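Local coordinates for protein Rna-directed RNA polymerase (Infectious pancreatic necrosis virus, PDB 3ZED) that copies the viral RNA genome as an RNA-dependent RNA polymerase and is probably found both free and covalently attached to the genomic RNA, at residues B[38-43]-B[162-167]. Residues are numbered along the deposited sequence; the frame is centred on the assembly and turned at random.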
loop_
_atom_site.group_PDB
_atom_site.type_symbol
_atom_site.label_atom_id
_atom_site.label_comp_id
_atom_site.label_asym_id
_atom_site.label_seq_id
_atom_site.Cartn_x
_atom_site.Cartn_y
_atom_site.Cartn_z
ATOM N N ALA B 38 -30.406 -0.824 3.935
ATOM C CA ALA B 38 -31.588 -0.942 3.087
ATOM C C ALA B 38 -31.392 -2.063 2.067
ATOM O O ALA B 38 -30.250 -2.458 1.804
ATOM C CB ALA B 38 -31.841 0.383 2.364
ATOM N N LYS B 39 -32.489 -2.560 1.486
ATOM C CA LYS B 39 -32.425 -3.558 0.421
ATOM C C LYS B 39 -31.622 -2.932 -0.725
ATOM O O LYS B 39 -31.727 -1.715 -0.952
ATOM C CB LYS B 39 -33.829 -3.998 -0.029
ATOM C CG LYS B 39 -34.623 -4.751 1.044
ATOM C CD LYS B 39 -36.102 -4.881 0.669
ATOM C CE LYS B 39 -36.987 -5.331 1.813
ATOM N NZ LYS B 39 -36.949 -6.805 2.012
ATOM N N ASP B 40 -30.735 -3.716 -1.352
ATOM C CA ASP B 40 -29.867 -3.200 -2.402
ATOM C C ASP B 40 -30.483 -3.470 -3.773
ATOM O O ASP B 40 -30.460 -4.624 -4.214
ATOM C CB ASP B 40 -28.471 -3.828 -2.286
ATOM C CG ASP B 40 -27.394 -3.137 -3.096
ATOM O OD1 ASP B 40 -27.736 -2.420 -4.064
ATOM O OD2 ASP B 40 -26.211 -3.321 -2.773
ATOM N N PRO B 41 -31.005 -2.431 -4.487
ATOM C CA PRO B 41 -31.634 -2.686 -5.799
ATOM C C PRO B 41 -30.640 -3.049 -6.899
ATOM O O PRO B 41 -31.079 -3.486 -7.945
ATOM C CB PRO B 41 -32.353 -1.372 -6.117
ATOM C CG PRO B 41 -31.605 -0.346 -5.385
ATOM C CD PRO B 41 -31.100 -1.002 -4.118
ATOM N N LEU B 42 -29.327 -2.896 -6.671
ATOM C CA LEU B 42 -28.329 -3.232 -7.698
ATOM C C LEU B 42 -27.562 -4.535 -7.365
ATOM O O LEU B 42 -26.489 -4.744 -7.921
ATOM C CB LEU B 42 -27.319 -2.073 -7.918
ATOM C CG LEU B 42 -27.846 -0.637 -8.152
ATOM C CD1 LEU B 42 -26.690 0.373 -8.161
ATOM C CD2 LEU B 42 -28.689 -0.534 -9.421
ATOM N N ASP B 43 -28.129 -5.430 -6.517
ATOM C CA ASP B 43 -27.475 -6.690 -6.117
ATOM C C ASP B 43 -27.655 -7.833 -7.153
ATOM O O ASP B 43 -27.431 -9.007 -6.831
ATOM C CB ASP B 43 -27.954 -7.146 -4.719
ATOM C CG ASP B 43 -29.398 -7.624 -4.611
ATOM O OD1 ASP B 43 -30.163 -7.460 -5.595
ATOM O OD2 ASP B 43 -29.763 -8.159 -3.546
ATOM N N GLY B 162 -19.760 -2.671 3.319
ATOM C CA GLY B 162 -20.677 -1.904 2.471
ATOM C C GLY B 162 -21.723 -2.681 1.693
ATOM O O GLY B 162 -22.366 -3.584 2.232
ATOM N N SER B 163 -21.907 -2.317 0.422
ATOM C CA SER B 163 -22.925 -2.917 -0.446
ATOM C C SER B 163 -22.492 -2.915 -1.902
ATOM O O SER B 163 -21.472 -2.311 -2.229
ATOM C CB SER B 163 -24.249 -2.160 -0.305
ATOM O OG SER B 163 -24.169 -0.823 -0.778
ATOM N N TYR B 164 -23.270 -3.580 -2.780
ATOM C CA TYR B 164 -23.019 -3.589 -4.231
ATOM C C TYR B 164 -23.182 -2.164 -4.786
ATOM O O TYR B 164 -22.325 -1.714 -5.531
ATOM C CB TYR B 164 -23.959 -4.561 -4.963
ATOM C CG TYR B 164 -23.529 -6.013 -4.937
ATOM C CD1 TYR B 164 -22.405 -6.441 -5.640
ATOM C CD2 TYR B 164 -24.295 -6.974 -4.281
ATOM C CE1 TYR B 164 -22.029 -7.783 -5.654
ATOM C CE2 TYR B 164 -23.934 -8.319 -4.294
ATOM C CZ TYR B 164 -22.805 -8.720 -4.989
ATOM O OH TYR B 164 -22.470 -10.049 -5.001
ATOM N N SER B 165 -24.257 -1.445 -4.379
ATOM C CA SER B 165 -24.512 -0.059 -4.787
ATOM C C SER B 165 -23.319 0.836 -4.392
ATOM O O SER B 165 -22.853 1.644 -5.205
ATOM C CB SER B 165 -25.804 0.462 -4.166
ATOM O OG SER B 165 -26.952 -0.041 -4.828
ATOM N N GLY B 166 -22.849 0.674 -3.143
ATOM C CA GLY B 166 -21.684 1.383 -2.623
ATOM C C GLY B 166 -20.469 1.173 -3.515
ATOM O O GLY B 166 -19.864 2.158 -3.959
ATOM N N GLN B 167 -20.170 -0.125 -3.871
ATOM C CA GLN B 167 -19.057 -0.530 -4.744
ATOM C C GLN B 167 -19.195 0.050 -6.151
ATOM O O GLN B 167 -18.216 0.546 -6.705
ATOM C CB GLN B 167 -18.952 -2.072 -4.841
ATOM C CG GLN B 167 -18.464 -2.759 -3.572
ATOM C CD GLN B 167 -18.093 -4.186 -3.855
ATOM O OE1 GLN B 167 -18.928 -5.083 -3.810
ATOM N NE2 GLN B 167 -16.837 -4.425 -4.195
#
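The carboxylate of Asp40 meets Ser165 OG and Leu42 N on opposite faces of its plane, both at OD1. Ser165 OG gives OD1 a short bond of 2.6 Å from the syn side, 32° out of the plane. Leu42 N comes to OD1 from the other face at 3.1 Å. At the second oxygen, Ser165 N points its hydrogen at the syn lone pair of OD2 (3.1 Å, 164°), while Tyr164 N adds a weak, bent bond. The Tyr164 ring meets the turn obliquely, its CD2 3.7 Å from Asp43 CA, and also packs against His110 and Leu459. With CG turned away from the backbone N (chi1 -166°), the Asp40 carboxylate reaches from the loop to the helix start. The Leu42 bond closes an Asx turn inside a type I turn, Asp40 to Asp43, in the loop before helix 45-54, in the palm-family part of the polymerase. The other bonds fall on the first turn of helix 164-179, where the helix dipole would probably stabilise the negative charge. Ser163 is the N-cap, its OG accepting from Gly166 N at 3.1 Å and also bonded to Asp315. Leu42 CD1 packs against the serine hydroxyl, 3.4 Å from Ser165 OG.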